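Local coordinates for zona pellucida sperm-binding protein 1 (Gallus gallus, PDB 6GF6) that helps build the avian egg coat, its ZP-N1 domain pairing with a second copy to cross-link egg coat filaments, at residues 19-24 and 31-36; 63-68 and 81-86; 87-92 and 98-103. The protein carries 2 engineered substitutions. All blocks are in the same frame, centred on the assembly; numbering follows the deposited sequence.

Read from the N terminus, the three contacts follow one another in series, none enclosing or crossing another. Contact 1 closes a short connection of six residues between 19-24 and 31-36, two strands that belong to different sheets. Contact 2 closes a longer excursion of twelve residues from 63-68 to 81-86, again passing from one sheet to the other. Contact 3 is a hairpin within the second sheet, 87-92 folding back on 98-103. Strand 63-68 lies beside 18-24 in the first sheet and strand 80-90 beside 30-36 in the second, which makes contacts 1 and 2 neighbouring patches of one core, while contact 3 pairs the end of strand 80-90 with 96-107 in the second sheet.

Contact 1: 19-24 and 31-36; sequences MQLLAY and VHFKVL
Phe33 reaches from segment 31-36 toward 19-24 and meets two apolar side chains there, Leu21 and Ala23. Leu21 approaches at the edge of the ring, its CD2 lying near the ring plane and 4.1 Å from Phe33 CE2. With its CG anti to the backbone N (chi1 177°), Leu21 lays this branch across the end of the aromatic side chain at a slant. Ala23 comes in obliquely, its CB 4.1 Å from Phe33 CZ.

A second apolar pair lies nearer the end of 19-24, where Ala23 CB stands 4.3 Å from Val31 CG2. The other branch of this valine, CG1, sits 3.8 Å above one face of the Phe33 ring, offset toward the rim, so Val31 and Phe33 pack on each other as well as on Ala23.

The two segments share no backbone hydrogen bonds; Leu21 and Ala23 pair with Phe65 and Leu63 within their own sheet. The strand axes stay 9.1 Å apart and run at 156° to one another, nearly antiparallel. Such a spacing, bridged wholly by buried apolar side chains, is that of two facing sheets in the immunoglobulin-like beta sandwich of a ZP-N domain.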
ATOM      1  N   MET B  19       1.740   0.854  -9.851  1.00 34.04           N
ATOM      2  CA  MET B  19       1.945   2.236 -10.255  1.00 37.51           C
ATOM      3  C   MET B  19       1.366   3.158  -9.193  1.00 37.06           C
ATOM      4  O   MET B  19       0.538   2.753  -8.374  1.00 37.80           O
ATOM      5  CB  MET B  19       1.304   2.521 -11.619  1.00 41.72           C
ATOM      6  CG  MET B  19      -0.060   1.873 -11.796  1.00 47.06           C
ATOM      7  SD  MET B  19      -0.734   2.066 -13.455  1.00 53.94           S
ATOM      8  CE  MET B  19      -1.770   0.611 -13.559  1.00 52.54           C
ATOM      9  N   GLN B  20       1.816   4.412  -9.213  1.00 35.36           N
ATOM     10  CA  GLN B  20       1.344   5.412  -8.269  1.00 35.53           C
ATOM     11  C   GLN B  20       1.134   6.738  -8.985  1.00 33.33           C
ATOM     12  O   GLN B  20       1.908   7.102  -9.872  1.00 36.87           O
ATOM     13  CB  GLN B  20       2.318   5.597  -7.096  1.00 33.22           C
ATOM     14  CG  GLN B  20       3.687   6.119  -7.490  1.00 34.63           C
ATOM     15  CD  GLN B  20       4.507   6.559  -6.295  1.00 38.14           C
ATOM     16  OE1 GLN B  20       4.114   6.351  -5.147  1.00 37.46           O
ATOM     17  NE2 GLN B  20       5.652   7.177  -6.559  1.00 37.35           N
ATOM     18  N   LEU B  21       0.080   7.449  -8.591  1.00 35.69           N
ATOM     19  CA  LEU B  21      -0.275   8.759  -9.122  1.00 36.88           C
ATOM     20  C   LEU B  21      -0.153   9.790  -8.008  1.00 37.32           C
ATOM     21  O   LEU B  21      -0.788   9.647  -6.958  1.00 35.23           O
ATOM     22  CB  LEU B  21      -1.694   8.727  -9.694  1.00 35.27           C
ATOM     23  CG  LEU B  21      -2.320  10.002 -10.246  1.00 38.07           C
ATOM     24  CD1 LEU B  21      -1.472  10.616 -11.322  1.00 39.90           C
ATOM     25  CD2 LEU B  21      -3.682   9.666 -10.802  1.00 37.96           C
ATOM     26  N   LEU B  22       0.668  10.816  -8.226  1.00 40.89           N
ATOM     27  CA  LEU B  22       0.926  11.838  -7.218  1.00 43.31           C
ATOM     28  C   LEU B  22       0.338  13.169  -7.670  1.00 41.64           C
ATOM     29  O   LEU B  22       0.555  13.595  -8.808  1.00 42.54           O
ATOM     30  CB  LEU B  22       2.421  11.976  -6.945  1.00 49.11           C
ATOM     31  CG  LEU B  22       3.116  10.699  -6.467  1.00 53.74           C
ATOM     32  CD1 LEU B  22       3.553   9.834  -7.642  1.00 59.78           C
ATOM     33  CD2 LEU B  22       4.302  11.048  -5.588  1.00 54.07           C
ATOM     34  N   ALA B  23      -0.416  13.812  -6.780  1.00 41.14           N
ATOM     35  CA  ALA B  23      -1.067  15.085  -7.057  1.00 41.29           C
ATOM     36  C   ALA B  23      -0.732  16.079  -5.957  1.00 43.92           C
ATOM     37  O   ALA B  23      -0.632  15.707  -4.784  1.00 42.68           O
ATOM     38  CB  ALA B  23      -2.594  14.923  -7.161  1.00 39.77           C
ATOM     39  N   TYR B  24      -0.572  17.345  -6.341  1.00 47.06           N
ATOM     40  CA  TYR B  24      -0.119  18.397  -5.431  1.00 50.36           C
ATOM     41  C   TYR B  24      -1.107  19.558  -5.461  1.00 53.50           C
ATOM     42  O   TYR B  24      -0.883  20.571  -6.138  1.00 56.84           O
ATOM     43  CB  TYR B  24       1.298  18.845  -5.794  1.00 49.53           C
ATOM     44  CG  TYR B  24       2.296  17.704  -5.802  1.00 49.93           C
ATOM     45  CD1 TYR B  24       2.486  16.926  -6.943  1.00 51.55           C
ATOM     46  CD2 TYR B  24       3.027  17.388  -4.668  1.00 50.06           C
ATOM     47  CE1 TYR B  24       3.393  15.879  -6.954  1.00 51.32           C
ATOM     48  CE2 TYR B  24       3.934  16.341  -4.667  1.00 51.63           C
ATOM     49  CZ  TYR B  24       4.112  15.591  -5.811  1.00 51.63           C
ATOM     50  OH  TYR B  24       5.013  14.550  -5.811  1.00 50.39           O
ATOM     51  N   VAL B  31      -7.832  16.734  -3.306  1.00 44.22           N
ATOM     52  CA  VAL B  31      -8.063  15.971  -4.526  1.00 42.11           C
ATOM     53  C   VAL B  31      -8.785  14.695  -4.127  1.00 41.48           C
ATOM     54  O   VAL B  31      -8.431  14.064  -3.126  1.00 41.63           O
ATOM     55  CB  VAL B  31      -6.749  15.658  -5.271  1.00 40.71           C
ATOM     56  CG1 VAL B  31      -6.996  14.797  -6.501  1.00 38.61           C
ATOM     57  CG2 VAL B  31      -6.048  16.940  -5.673  1.00 44.13           C
ATOM     58  N   HIS B  32      -9.846  14.366  -4.852  1.00 40.39           N
ATOM     59  CA  HIS B  32     -10.526  13.092  -4.707  1.00 40.22           C
ATOM     60  C   HIS B  32     -10.256  12.243  -5.940  1.00 38.94           C
ATOM     61  O   HIS B  32     -10.291  12.745  -7.071  1.00 37.97           O
ATOM     62  CB  HIS B  32     -12.031  13.293  -4.508  1.00 45.72           C
ATOM     63  CG  HIS B  32     -12.387  13.792  -3.145  1.00 50.25           C
ATOM     64  ND1 HIS B  32     -13.689  13.967  -2.731  1.00 52.67           N
ATOM     65  CD2 HIS B  32     -11.609  14.143  -2.094  1.00 51.86           C
ATOM     66  CE1 HIS B  32     -13.696  14.410  -1.486  1.00 53.38           C
ATOM     67  NE2 HIS B  32     -12.446  14.524  -1.077  1.00 53.21           N
ATOM     68  N   PHE B  33      -9.967  10.965  -5.711  1.00 35.42           N
ATOM     69  CA  PHE B  33      -9.616  10.025  -6.765  1.00 34.66           C
ATOM     70  C   PHE B  33     -10.762   9.050  -6.996  1.00 34.09           C
ATOM     71  O   PHE B  33     -11.396   8.585  -6.044  1.00 36.93           O
ATOM     72  CB  PHE B  33      -8.346   9.242  -6.408  1.00 36.84           C
ATOM     73  CG  PHE B  33      -7.120  10.099  -6.249  1.00 37.88           C
ATOM     74  CD1 PHE B  33      -6.846  10.728  -5.045  1.00 40.11           C
ATOM     75  CD2 PHE B  33      -6.230  10.261  -7.300  1.00 38.21           C
ATOM     76  CE1 PHE B  33      -5.713  11.511  -4.894  1.00 40.45           C
ATOM     77  CE2 PHE B  33      -5.096  11.042  -7.155  1.00 39.35           C
ATOM     78  CZ  PHE B  33      -4.839  11.667  -5.951  1.00 40.18           C
ATOM     79  N   LYS B  34     -11.024   8.746  -8.266  1.00 31.56           N
ATOM     80  CA  LYS B  34     -11.995   7.727  -8.641  1.00 32.14           C
ATOM     81  C   LYS B  34     -11.431   6.898  -9.785  1.00 33.26           C
ATOM     82  O   LYS B  34     -10.833   7.441 -10.719  1.00 31.11           O
ATOM     83  CB  LYS B  34     -13.340   8.334  -9.062  1.00 34.71           C
ATOM     84  CG  LYS B  34     -14.146   8.960  -7.934  1.00 37.09           C
ATOM     85  CD  LYS B  34     -13.859  10.448  -7.805  1.00 43.26           C
ATOM     86  CE  LYS B  34     -14.886  11.135  -6.915  1.00 48.44           C
ATOM     87  NZ  LYS B  34     -14.851  10.618  -5.519  1.00 50.95           N
ATOM     88  N   VAL B  35     -11.624   5.587  -9.706  1.00 31.42           N
ATOM     89  CA  VAL B  35     -11.204   4.670 -10.758  1.00 36.14           C
ATOM     90  C   VAL B  35     -12.300   4.589 -11.808  1.00 37.77           C
ATOM     91  O   VAL B  35     -13.488   4.497 -11.481  1.00 37.68           O
ATOM     92  CB  VAL B  35     -10.886   3.281 -10.173  1.00 36.42           C
ATOM     93  CG1 VAL B  35     -10.541   2.299 -11.284  1.00 38.01           C
ATOM     94  CG2 VAL B  35      -9.746   3.377  -9.172  1.00 34.97           C
ATOM     95  N   LEU B  36     -11.903   4.631 -13.077  1.00 40.31           N
ATOM     96  CA  LEU B  36     -12.831   4.591 -14.201  1.00 41.37           C
ATOM     97  C   LEU B  36     -12.723   3.264 -14.940  1.00 41.67           C
ATOM     98  O   LEU B  36     -11.626   2.724 -15.112  1.00 42.67           O
ATOM     99  CB  LEU B  36     -12.566   5.736 -15.182  1.00 45.21           C
ATOM    100  CG  LEU B  36     -12.522   7.146 -14.600  1.00 50.11           C
ATOM    101  CD1 LEU B  36     -12.164   8.137 -15.697  1.00 52.22           C
ATOM    102  CD2 LEU B  36     -13.853   7.513 -13.961  1.00 50.72           C
TER

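Contact 2: 63-68 and 81-86; sequences LIFSAG and YVLRVQ
In the hydrophobic core of the ZP-N1 beta sandwich, Phe65 and Ala67 of segment 63-68 face Leu83 and Val85 of segment 81-86, and all four are buried. The strand axes pass 9.9 Å apart, too wide for backbone pairing, so the two layers are joined here by side chains alone. Their directions differ by 147°, closer to antiparallel than to perpendicular.

Phe65 buries the largest share of any one residue. A chi1 of 171° swings its ring away from the backbone N, to the side of the carbonyl carbon, and there the ring corner at CE2 points toward both branched side chains and touches each. Leu83, coming from the opposite direction, places CD2 at the ring edge, in its plane, 3.7 Å from Phe65 CE2. Val85 CG2 meets the ring obliquely, also 3.7 Å from Phe65 CE2. The same methyl of Leu83 serves a second partner, CD2 lying 3.6 Å from Ala67 CB, so one methyl touches both inward-pointing residues of 63-68.

The core continues along both sheets. Strand 18-24 flanks the contact through Met19 on Leu83 and Leu21 on Val85, while Phe33 of strand 30-36 packs on Phe65. On its other side in the first sheet, strand 63-68 is bordered by 53-57, from which His53 and Leu55 also reach Phe65. Ile64 and Ser66, which alternate with Phe65 and Ala67, also pack on Thr41 and Phe43 of the second subunit, respectively.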
ATOM      1  N   LEU B  63      -0.900  14.038  -2.278  1.00 49.10           N
ATOM      2  CA  LEU B  63      -1.787  12.883  -2.241  1.00 45.31           C
ATOM      3  C   LEU B  63      -1.313  11.821  -3.224  1.00 40.37           C
ATOM      4  O   LEU B  63      -0.866  12.135  -4.331  1.00 39.79           O
ATOM      5  CB  LEU B  63      -3.225  13.299  -2.545  1.00 47.05           C
ATOM      6  CG  LEU B  63      -3.739  14.392  -1.593  1.00 53.66           C
ATOM      7  CD1 LEU B  63      -5.076  14.956  -2.038  1.00 53.86           C
ATOM      8  CD2 LEU B  63      -3.840  13.860  -0.175  1.00 55.86           C
ATOM      9  N   ILE B  64      -1.370  10.566  -2.786  1.00 39.21           N
ATOM     10  CA  ILE B  64      -0.778   9.441  -3.499  1.00 38.90           C
ATOM     11  C   ILE B  64      -1.866   8.406  -3.730  1.00 37.59           C
ATOM     12  O   ILE B  64      -2.475   7.917  -2.771  1.00 40.69           O
ATOM     13  CB  ILE B  64       0.391   8.832  -2.711  1.00 41.68           C
ATOM     14  CG1 ILE B  64       1.451   9.899  -2.401  1.00 41.52           C
ATOM     15  CG2 ILE B  64       1.010   7.684  -3.489  1.00 41.92           C
ATOM     16  CD1 ILE B  64       2.493   9.457  -1.385  1.00 42.23           C
ATOM     17  N   PHE B  65      -2.082   8.042  -4.990  1.00 35.21           N
ATOM     18  CA  PHE B  65      -2.936   6.922  -5.360  1.00 36.93           C
ATOM     19  C   PHE B  65      -2.037   5.785  -5.831  1.00 37.17           C
ATOM     20  O   PHE B  65      -1.236   5.974  -6.752  1.00 40.92           O
ATOM     21  CB  PHE B  65      -3.910   7.303  -6.470  1.00 31.05           C
ATOM     22  CG  PHE B  65      -4.667   6.130  -7.029  1.00 34.39           C
ATOM     23  CD1 PHE B  65      -5.558   5.421  -6.234  1.00 31.66           C
ATOM     24  CD2 PHE B  65      -4.427   5.681  -8.319  1.00 30.06           C
ATOM     25  CE1 PHE B  65      -6.249   4.334  -6.742  1.00 31.55           C
ATOM     26  CE2 PHE B  65      -5.108   4.585  -8.830  1.00 32.23           C
ATOM     27  CZ  PHE B  65      -6.012   3.908  -8.039  1.00 29.85           C
ATOM     28  N   SER B  66      -2.135   4.633  -5.167  1.00 36.35           N
ATOM     29  CA  SER B  66      -1.340   3.447  -5.474  1.00 36.15           C
ATOM     30  C   SER B  66      -2.228   2.346  -6.046  1.00 37.10           C
ATOM     31  O   SER B  66      -3.346   2.133  -5.559  1.00 32.51           O
ATOM     32  CB  SER B  66      -0.640   2.930  -4.217  1.00 38.73           C
ATOM     33  OG  SER B  66       0.121   3.961  -3.604  1.00 42.52           O
ATOM     34  N   ALA B  67      -1.744   1.662  -7.090  1.00 33.66           N
ATOM     35  CA  ALA B  67      -2.502   0.597  -7.742  1.00 29.11           C
ATOM     36  C   ALA B  67      -1.585  -0.546  -8.165  1.00 30.50           C
ATOM     37  O   ALA B  67      -0.619  -0.325  -8.902  1.00 30.24           O
ATOM     38  CB  ALA B  67      -3.249   1.143  -8.961  1.00 29.29           C
ATOM     39  N   GLY B  68      -1.898  -1.764  -7.722  1.00 29.49           N
ATOM     40  CA  GLY B  68      -1.217  -2.941  -8.238  1.00 29.80           C
ATOM     41  C   GLY B  68      -1.634  -3.250  -9.665  1.00 35.21           C
ATOM     42  O   GLY B  68      -2.753  -2.952 -10.090  1.00 34.43           O
ATOM     43  N   TYR B  81      -0.252  -2.318 -19.295  1.00 46.10           N
ATOM     44  CA  TYR B  81      -1.282  -2.099 -18.286  1.00 43.49           C
ATOM     45  C   TYR B  81      -1.836  -0.690 -18.412  1.00 41.23           C
ATOM     46  O   TYR B  81      -1.076   0.271 -18.563  1.00 40.66           O
ATOM     47  CB  TYR B  81      -0.726  -2.286 -16.877  1.00 36.39           C
ATOM     48  CG  TYR B  81      -0.197  -3.662 -16.572  1.00 40.23           C
ATOM     49  CD1 TYR B  81      -1.057  -4.738 -16.430  1.00 39.47           C
ATOM     50  CD2 TYR B  81       1.166  -3.885 -16.411  1.00 40.52           C
ATOM     51  CE1 TYR B  81      -0.576  -5.998 -16.141  1.00 40.18           C
ATOM     52  CE2 TYR B  81       1.649  -5.138 -16.124  1.00 37.19           C
ATOM     53  CZ  TYR B  81       0.772  -6.188 -15.990  1.00 40.29           C
ATOM     54  OH  TYR B  81       1.247  -7.441 -15.705  1.00 43.21           O
ATOM     55  N   VAL B  82      -3.160  -0.568 -18.355  1.00 40.00           N
ATOM     56  CA  VAL B  82      -3.830   0.721 -18.477  1.00 40.08           C
ATOM     57  C   VAL B  82      -4.848   0.859 -17.351  1.00 41.11           C
ATOM     58  O   VAL B  82      -5.706  -0.014 -17.167  1.00 43.28           O
ATOM     59  CB  VAL B  82      -4.508   0.882 -19.848  1.00 39.29           C
ATOM     60  CG1 VAL B  82      -5.179   2.249 -19.953  1.00 39.40           C
ATOM     61  CG2 VAL B  82      -3.477   0.703 -20.957  1.00 42.50           C
ATOM     62  N   LEU B  83      -4.768   1.967 -16.620  1.00 40.02           N
ATOM     63  CA  LEU B  83      -5.724   2.293 -15.570  1.00 38.84           C
ATOM     64  C   LEU B  83      -6.092   3.757 -15.717  1.00 39.75           C
ATOM     65  O   LEU B  83      -5.211   4.624 -15.713  1.00 40.92           O
ATOM     66  CB  LEU B  83      -5.143   2.030 -14.180  1.00 35.79           C
ATOM     67  CG  LEU B  83      -6.088   2.306 -13.007  1.00 36.59           C
ATOM     68  CD1 LEU B  83      -7.270   1.357 -13.018  1.00 34.66           C
ATOM     69  CD2 LEU B  83      -5.353   2.196 -11.696  1.00 30.34           C
ATOM     70  N   ARG B  84      -7.385   4.022 -15.843  1.00 38.22           N
ATOM     71  CA  ARG B  84      -7.904   5.372 -15.991  1.00 39.51           C
ATOM     72  C   ARG B  84      -8.451   5.853 -14.656  1.00 37.95           C
ATOM     73  O   ARG B  84      -9.219   5.141 -14.000  1.00 41.44           O
ATOM     74  CB  ARG B  84      -8.986   5.421 -17.071  1.00 46.58           C
ATOM     75  CG  ARG B  84      -8.430   5.230 -18.477  1.00 52.94           C
ATOM     76  CD  ARG B  84      -9.501   5.230 -19.561  1.00 59.18           C
ATOM     77  NE  ARG B  84     -10.405   6.380 -19.476  1.00 60.39           N
ATOM     78  CZ  ARG B  84     -11.713   6.311 -19.234  1.00 61.50           C
ATOM     79  NH1 ARG B  84     -12.319   5.142 -19.046  1.00 61.18           N
ATOM     80  NH2 ARG B  84     -12.427   7.425 -19.184  1.00 61.77           N
ATOM     81  N   VAL B  85      -8.021   7.041 -14.244  1.00 36.01           N
ATOM     82  CA  VAL B  85      -8.366   7.611 -12.950  1.00 35.53           C
ATOM     83  C   VAL B  85      -8.851   9.032 -13.176  1.00 38.37           C
ATOM     84  O   VAL B  85      -8.314   9.751 -14.022  1.00 41.84           O
ATOM     85  CB  VAL B  85      -7.167   7.605 -11.978  1.00 35.05           C
ATOM     86  CG1 VAL B  85      -7.551   8.240 -10.647  1.00 32.52           C
ATOM     87  CG2 VAL B  85      -6.661   6.188 -11.759  1.00 31.11           C
ATOM     88  N   GLN B  86      -9.864   9.435 -12.418  1.00 39.95           N
ATOM     89  CA  GLN B  86     -10.345  10.808 -12.417  1.00 44.08           C
ATOM     90  C   GLN B  86      -9.883  11.498 -11.144  1.00 40.23           C
ATOM     91  O   GLN B  86     -10.005  10.936 -10.051  1.00 37.90           O
ATOM     92  CB  GLN B  86     -11.870  10.859 -12.524  1.00 54.59           C
ATOM     93  CG  GLN B  86     -12.426  12.269 -12.658  1.00 67.16           C
ATOM     94  CD  GLN B  86     -13.938  12.304 -12.634  1.00 78.52           C
ATOM     95  OE1 GLN B  86     -14.588  11.313 -12.309  1.00 84.08           O
ATOM     96  NE2 GLN B  86     -14.507  13.455 -12.968  1.00 85.39           N
TER

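Contact 3: 87-92 and 98-103; sequences LEEMLL and ASYEVQ. Engineered in segment 98-103: Gln103 (natural residue Asn).
Leu87 and Tyr100 exchange two backbone hydrogen bonds as a hydrogen-bonded antiparallel pair. Leu87 N gives to Tyr100 O at 2.7 Å, and Tyr100 N returns a bond to Leu87 O at 2.8 Å, nearly straight at 169°. Glu89 and Ala98 form the next hydrogen-bonded pair, less evenly: Glu89 N reaches Ala98 O at 2.8 Å with an N-H...O angle of 138°, whereas the return bond from Ala98 N is weak. Between them lies the non-hydrogen-bonded pair Glu88 and Ser99, where CA-H...O contacts join Ser99 to Leu87 O and Glu88 to Ala98 O.

On the face that bears Leu87, Glu89 and Tyr100, the side chains add to this ladder. Glu89 is extended from its first torsion onward (chi1 -174°), which carries OE2 to the edge of the tyrosine ring, in its plane. There Tyr100 OH gives OE2 a weak hydrogen bond of 3.4 Å. Each group has another partner: Glu89 OE1 forms a salt bridge with Arg29, and Tyr100 OH is also hydrogen-bonded to the backbone N atoms of Leu7 and Leu8.

Packing takes over toward the other end of this face. The Leu87 and Val102 side chains cross at a slant, with CD1 of Leu87 3.5 Å from CG2 of Val102, tight for two methyls, while the CB atoms of Leu87 and Tyr100 lie 4.3 Å apart.

Strand 80-90 has 96-107 on one flank and 30-36 on the other, where Glu88 pairs with His32 through the backbone. Leu87 packs on Val31 and Phe33 in the core, and on the reverse face Glu88 forms a salt bridge with Arg42 beside His32 and Lys34, residues that, like Glu88, bind zinc in another structure of this protein; no zinc is bound to this chain here.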
ATOM      1  N   LEU B  87      -9.325  12.695 -11.293  1.00 41.74           N
ATOM      2  CA  LEU B  87      -8.943  13.544 -10.172  1.00 43.68           C
ATOM      3  C   LEU B  87      -9.928  14.692 -10.088  1.00 45.64           C
ATOM      4  O   LEU B  87     -10.120  15.419 -11.069  1.00 46.48           O
ATOM      5  CB  LEU B  87      -7.526  14.089 -10.333  1.00 46.07           C
ATOM      6  CG  LEU B  87      -6.392  13.077 -10.370  1.00 48.13           C
ATOM      7  CD1 LEU B  87      -6.290  12.488 -11.749  1.00 51.12           C
ATOM      8  CD2 LEU B  87      -5.085  13.746  -9.982  1.00 50.23           C
ATOM      9  N   GLU B  88     -10.548  14.852  -8.929  1.00 45.52           N
ATOM     10  CA  GLU B  88     -11.479  15.945  -8.689  1.00 46.27           C
ATOM     11  C   GLU B  88     -10.822  16.895  -7.702  1.00 46.70           C
ATOM     12  O   GLU B  88     -10.699  16.578  -6.514  1.00 47.55           O
ATOM     13  CB  GLU B  88     -12.812  15.430  -8.163  1.00 49.84           C
ATOM     14  CG  GLU B  88     -13.597  14.653  -9.197  1.00 52.07           C
ATOM     15  CD  GLU B  88     -15.024  14.393  -8.778  1.00 55.70           C
ATOM     16  OE1 GLU B  88     -15.309  14.391  -7.560  1.00 55.89           O
ATOM     17  OE2 GLU B  88     -15.860  14.179  -9.679  1.00 62.04           O
ATOM     18  N   GLU B  89     -10.369  18.036  -8.198  1.00 46.89           N
ATOM     19  CA  GLU B  89      -9.844  19.068  -7.320  1.00 48.50           C
ATOM     20  C   GLU B  89     -11.001  19.742  -6.606  1.00 47.82           C
ATOM     21  O   GLU B  89     -11.967  20.168  -7.244  1.00 50.21           O
ATOM     22  CB  GLU B  89      -9.028  20.086  -8.115  1.00 52.07           C
ATOM     23  CG  GLU B  89      -8.316  21.109  -7.244  1.00 57.13           C
ATOM     24  CD  GLU B  89      -7.485  22.095  -8.045  1.00 63.91           C
ATOM     25  OE1 GLU B  89      -6.745  22.885  -7.423  1.00 67.54           O
ATOM     26  OE2 GLU B  89      -7.580  22.091  -9.290  1.00 65.17           O
ATOM     27  N   MET B  90     -10.930  19.810  -5.283  1.00 47.34           N
ATOM     28  CA  MET B  90     -12.073  20.248  -4.504  1.00 51.55           C
ATOM     29  C   MET B  90     -11.681  21.340  -3.523  1.00 54.54           C
ATOM     30  O   MET B  90     -10.618  21.288  -2.898  1.00 55.00           O
ATOM     31  CB  MET B  90     -12.715  19.077  -3.765  1.00 57.87           C
ATOM     32  CG  MET B  90     -13.468  18.151  -4.704  1.00 63.85           C
ATOM     33  SD  MET B  90     -14.262  16.793  -3.860  1.00 73.17           S
ATOM     34  CE  MET B  90     -15.341  17.655  -2.716  1.00 73.51           C
ATOM     35  N   LEU B  91     -12.567  22.325  -3.408  1.00 48.05           N
ATOM     36  CA  LEU B  91     -12.494  23.394  -2.428  1.00 50.76           C
ATOM     37  C   LEU B  91     -12.980  22.910  -1.068  1.00 50.84           C
ATOM     38  O   LEU B  91     -13.694  21.910  -0.955  1.00 48.93           O
ATOM     39  CB  LEU B  91     -13.348  24.574  -2.886  1.00 52.50           C
ATOM     40  CG  LEU B  91     -13.090  25.052  -4.317  1.00 53.00           C
ATOM     41  CD1 LEU B  91     -13.985  26.235  -4.647  1.00 54.59           C
ATOM     42  CD2 LEU B  91     -11.619  25.410  -4.534  1.00 53.70           C
ATOM     43  N   LEU B  92     -12.595  23.646  -0.020  1.00 63.12           N
ATOM     44  CA  LEU B  92     -13.020  23.274   1.325  1.00 65.86           C
ATOM     45  C   LEU B  92     -14.531  23.321   1.485  1.00 64.55           C
ATOM     46  O   LEU B  92     -15.060  22.726   2.428  1.00 67.08           O
ATOM     47  CB  LEU B  92     -12.384  24.195   2.368  1.00 75.17           C
ATOM     48  CG  LEU B  92     -10.859  24.229   2.448  1.00 81.83           C
ATOM     49  CD1 LEU B  92     -10.415  25.271   3.457  1.00 86.83           C
ATOM     50  CD2 LEU B  92     -10.316  22.853   2.830  1.00 81.30           C
ATOM     51  N   ALA B  98     -12.103  21.618 -10.251  1.00 51.56           N
ATOM     52  CA  ALA B  98     -11.632  21.154 -11.546  1.00 53.13           C
ATOM     53  C   ALA B  98     -11.647  19.636 -11.562  1.00 50.15           C
ATOM     54  O   ALA B  98     -11.570  18.983 -10.517  1.00 52.60           O
ATOM     55  CB  ALA B  98     -10.225  21.677 -11.856  1.00 46.12           C
ATOM     56  N   SER B  99     -11.743  19.083 -12.765  1.00 48.62           N
ATOM     57  CA  SER B  99     -11.773  17.643 -12.954  1.00 47.63           C
ATOM     58  C   SER B  99     -10.765  17.257 -14.027  1.00 49.05           C
ATOM     59  O   SER B  99     -10.746  17.850 -15.112  1.00 49.50           O
ATOM     60  CB  SER B  99     -13.174  17.177 -13.335  1.00 53.49           C
ATOM     61  OG  SER B  99     -13.224  15.771 -13.426  1.00 55.70           O
ATOM     62  N   TYR B 100      -9.918  16.280 -13.710  1.00 44.77           N
ATOM     63  CA  TYR B 100      -8.895  15.810 -14.627  1.00 46.50           C
ATOM     64  C   TYR B 100      -9.016  14.302 -14.790  1.00 44.81           C
ATOM     65  O   TYR B 100      -9.376  13.583 -13.854  1.00 40.85           O
ATOM     66  CB  TYR B 100      -7.476  16.172 -14.148  1.00 48.73           C
ATOM     67  CG  TYR B 100      -7.302  17.618 -13.729  1.00 55.91           C
ATOM     68  CD1 TYR B 100      -7.760  18.069 -12.495  1.00 58.29           C
ATOM     69  CD2 TYR B 100      -6.683  18.536 -14.570  1.00 60.82           C
ATOM     70  CE1 TYR B 100      -7.603  19.388 -12.110  1.00 62.28           C
ATOM     71  CE2 TYR B 100      -6.524  19.858 -14.194  1.00 64.74           C
ATOM     72  CZ  TYR B 100      -6.987  20.280 -12.963  1.00 66.46           C
ATOM     73  OH  TYR B 100      -6.833  21.598 -12.583  1.00 71.57           O
ATOM     74  N   GLU B 101      -8.714  13.833 -15.994  1.00 46.58           N
ATOM     75  CA  GLU B 101      -8.700  12.413 -16.307  1.00 47.87           C
ATOM     76  C   GLU B 101      -7.293  12.029 -16.731  1.00 48.06           C
ATOM     77  O   GLU B 101      -6.662  12.736 -17.522  1.00 49.70           O
ATOM     78  CB  GLU B 101      -9.687  12.072 -17.418  1.00 53.22           C
ATOM     79  CG  GLU B 101      -9.656  10.613 -17.817  1.00 57.03           C
ATOM     80  CD  GLU B 101     -10.724  10.264 -18.831  1.00 64.70           C
ATOM     81  OE1 GLU B 101     -11.859  10.778 -18.707  1.00 68.39           O
ATOM     82  OE2 GLU B 101     -10.420   9.477 -19.755  1.00 68.10           O
ATOM     83  N   VAL B 102      -6.808  10.904 -16.210  1.00 48.92           N
ATOM     84  CA  VAL B 102      -5.453  10.440 -16.475  1.00 50.09           C
ATOM     85  C   VAL B 102      -5.510   8.973 -16.856  1.00 48.00           C
ATOM     86  O   VAL B 102      -6.136   8.168 -16.156  1.00 45.91           O
ATOM     87  CB  VAL B 102      -4.534  10.623 -15.252  1.00 54.45           C
ATOM     88  CG1 VAL B 102      -3.098  10.243 -15.599  1.00 56.43           C
ATOM     89  CG2 VAL B 102      -4.595  12.042 -14.739  1.00 58.01           C
ATOM     90  N   GLN B 103      -4.812   8.621 -17.929  1.00 47.91           N
ATOM     91  CA  GLN B 103      -4.658   7.239 -18.356  1.00 50.23           C
ATOM     92  C   GLN B 103      -3.235   6.823 -18.012  1.00 45.21           C
ATOM     93  O   GLN B 103      -2.284   7.224 -18.689  1.00 48.98           O
ATOM     94  CB  GLN B 103      -4.944   7.093 -19.850  1.00 57.28           C
ATOM     95  CG  GLN B 103      -5.149   5.654 -20.302  1.00 64.75           C
ATOM     96  CD  GLN B 103      -5.395   5.523 -21.799  1.00 73.55           C
ATOM     97  OE1 GLN B 103      -6.351   4.874 -22.228  1.00 78.40           O
ATOM     98  NE2 GLN B 103      -4.527   6.130 -22.597  1.00 76.63           N
TER